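PDB 4RNG: MtN3/saliva family from Thermodesulfovibrio yellowstonii, which probably carries sugars across the membrane as a two-subunit bacterial relative of the SWEET transporters. Local coordinates for residues S21-Q26 with F78-M83. Residues are numbered along the deposited sequence; the frame is centred on the assembly and turned at random.
Sequences SALIPQ and FLIIFM
I80 reaches from helix 64-87 to L23 and Q26 on helix 23-33 and makes the contact with its CD1 methyl. Its CB leaves the backbone toward 21-26, and CG1, the branch that carries the contact, stands anti to the carbonyl carbon (chi1 -70°). With chi2 at 165° the arm CB-CG1-CD1 runs extended, carrying CD1 to helix 23-33. At the tip, I80 CD1 lies 3.9 Å from L23 CD2, methyl against methyl, and the two side chains cross at about a right angle. CD1 of I80 also rests 3.9 Å from L23 O, a van der Waals approach to a carbonyl that takes a weak backbone hydrogen bond from Q26 N. One turn on, Q26 CB comes within 4.2 Å of I80 CD1, so CD1 lies against the L23 side chain and carbonyl and the first carbon of the Q26 side chain.

Beyond CB, Q26 serves another interface: its amide OE1 and NE2 hydrogen-bond to S40 N and D38 O of the second subunit, respectively. F44 on helix 41-60 packs on both L23 and I80, so three helices share this small apolar patch, while M43 of the second subunit adds to the packing on L23 and Q26. The buried contact thus packs the last membrane helix against the P25-Q26 pair region, the Pro-Gln signature of the PQ-loop family, within the three-transmembrane-helix bundle of a SemiSWEET half-transporter.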
# COMPACT_ATOMS: atom_id res chain seq x y z
N SER C 21 3.55 7.30 -4.73
CA SER C 21 3.06 8.66 -4.73
C SER C 21 1.65 8.73 -4.19
O SER C 21 1.18 9.79 -3.80
CB SER C 21 3.16 9.27 -6.13
OG SER C 21 1.90 9.79 -6.53
N ALA C 22 0.97 7.58 -4.16
CA ALA C 22 -0.40 7.52 -3.64
C ALA C 22 -0.44 7.93 -2.17
O ALA C 22 -1.46 8.41 -1.69
CB ALA C 22 -0.98 6.10 -3.81
N LEU C 23 0.67 7.71 -1.47
CA LEU C 23 0.82 8.03 -0.05
C LEU C 23 0.92 9.51 0.21
O LEU C 23 0.61 9.98 1.30
CB LEU C 23 2.04 7.31 0.50
CG LEU C 23 1.84 5.80 0.54
CD1 LEU C 23 3.16 5.03 0.62
CD2 LEU C 23 0.98 5.50 1.74
N ILE C 24 1.37 10.25 -0.79
CA ILE C 24 1.55 11.69 -0.64
C ILE C 24 0.22 12.40 -0.26
O ILE C 24 0.19 13.15 0.72
CB ILE C 24 2.17 12.31 -1.92
CG1 ILE C 24 3.62 11.84 -2.07
CG2 ILE C 24 2.12 13.82 -1.87
CD1 ILE C 24 4.27 12.18 -3.41
N PRO C 25 -0.89 12.16 -1.00
CA PRO C 25 -2.15 12.81 -0.59
C PRO C 25 -2.61 12.53 0.83
O PRO C 25 -3.24 13.41 1.44
CB PRO C 25 -3.18 12.24 -1.58
CG PRO C 25 -2.39 11.95 -2.79
CD PRO C 25 -1.05 11.50 -2.32
N GLN C 26 -2.34 11.33 1.35
CA GLN C 26 -2.77 11.00 2.70
C GLN C 26 -1.91 11.79 3.68
O GLN C 26 -2.40 12.34 4.66
CB GLN C 26 -2.69 9.50 2.99
CG GLN C 26 -3.25 9.10 4.34
CD GLN C 26 -4.74 9.37 4.47
OE1 GLN C 26 -5.56 8.58 4.00
NE2 GLN C 26 -5.11 10.48 5.13
N PHE C 78 6.37 6.14 7.02
CA PHE C 78 6.87 6.62 8.29
C PHE C 78 6.39 8.05 8.56
O PHE C 78 6.07 8.37 9.70
CB PHE C 78 8.38 6.56 8.35
CG PHE C 78 8.93 7.27 9.52
CD1 PHE C 78 8.89 6.69 10.77
CD2 PHE C 78 9.47 8.53 9.39
CE1 PHE C 78 9.38 7.35 11.87
CE2 PHE C 78 9.97 9.20 10.49
CZ PHE C 78 9.92 8.61 11.73
N LEU C 79 6.37 8.92 7.56
CA LEU C 79 5.84 10.26 7.81
C LEU C 79 4.46 10.19 8.38
O LEU C 79 4.16 10.86 9.36
CB LEU C 79 5.78 11.13 6.55
CG LEU C 79 6.93 12.07 6.29
CD1 LEU C 79 8.21 11.29 6.16
CD2 LEU C 79 6.62 12.84 5.03
N ILE C 80 3.63 9.37 7.75
CA ILE C 80 2.24 9.23 8.13
C ILE C 80 2.12 8.72 9.55
O ILE C 80 1.31 9.24 10.32
CB ILE C 80 1.49 8.31 7.15
CG1 ILE C 80 1.34 9.03 5.80
CG2 ILE C 80 0.13 7.94 7.68
CD1 ILE C 80 0.95 8.12 4.66
N ILE C 81 2.92 7.71 9.89
CA ILE C 81 2.91 7.18 11.26
C ILE C 81 3.29 8.28 12.27
O ILE C 81 2.65 8.43 13.31
CB ILE C 81 3.88 5.98 11.40
CG1 ILE C 81 3.39 4.81 10.55
CG2 ILE C 81 4.03 5.56 12.86
CD1 ILE C 81 4.32 3.59 10.58
N PHE C 82 4.31 9.05 11.93
CA PHE C 82 4.79 10.15 12.76
C PHE C 82 3.71 11.23 13.00
O PHE C 82 3.58 11.75 14.10
CB PHE C 82 6.06 10.73 12.15
CG PHE C 82 6.65 11.86 12.92
CD1 PHE C 82 6.22 13.16 12.73
CD2 PHE C 82 7.66 11.61 13.83
CE1 PHE C 82 6.78 14.20 13.44
CE2 PHE C 82 8.21 12.65 14.55
CZ PHE C 82 7.76 13.94 14.36
N MET C 83 2.96 11.58 11.95
CA MET C 83 1.88 12.56 12.09
C MET C 83 0.63 12.01 12.78
O MET C 83 -0.10 12.76 13.46
CB MET C 83 1.50 13.13 10.72
CG MET C 83 2.39 14.27 10.25
SD MET C 83 1.82 14.97 8.70
CE MET C 83 2.03 13.55 7.60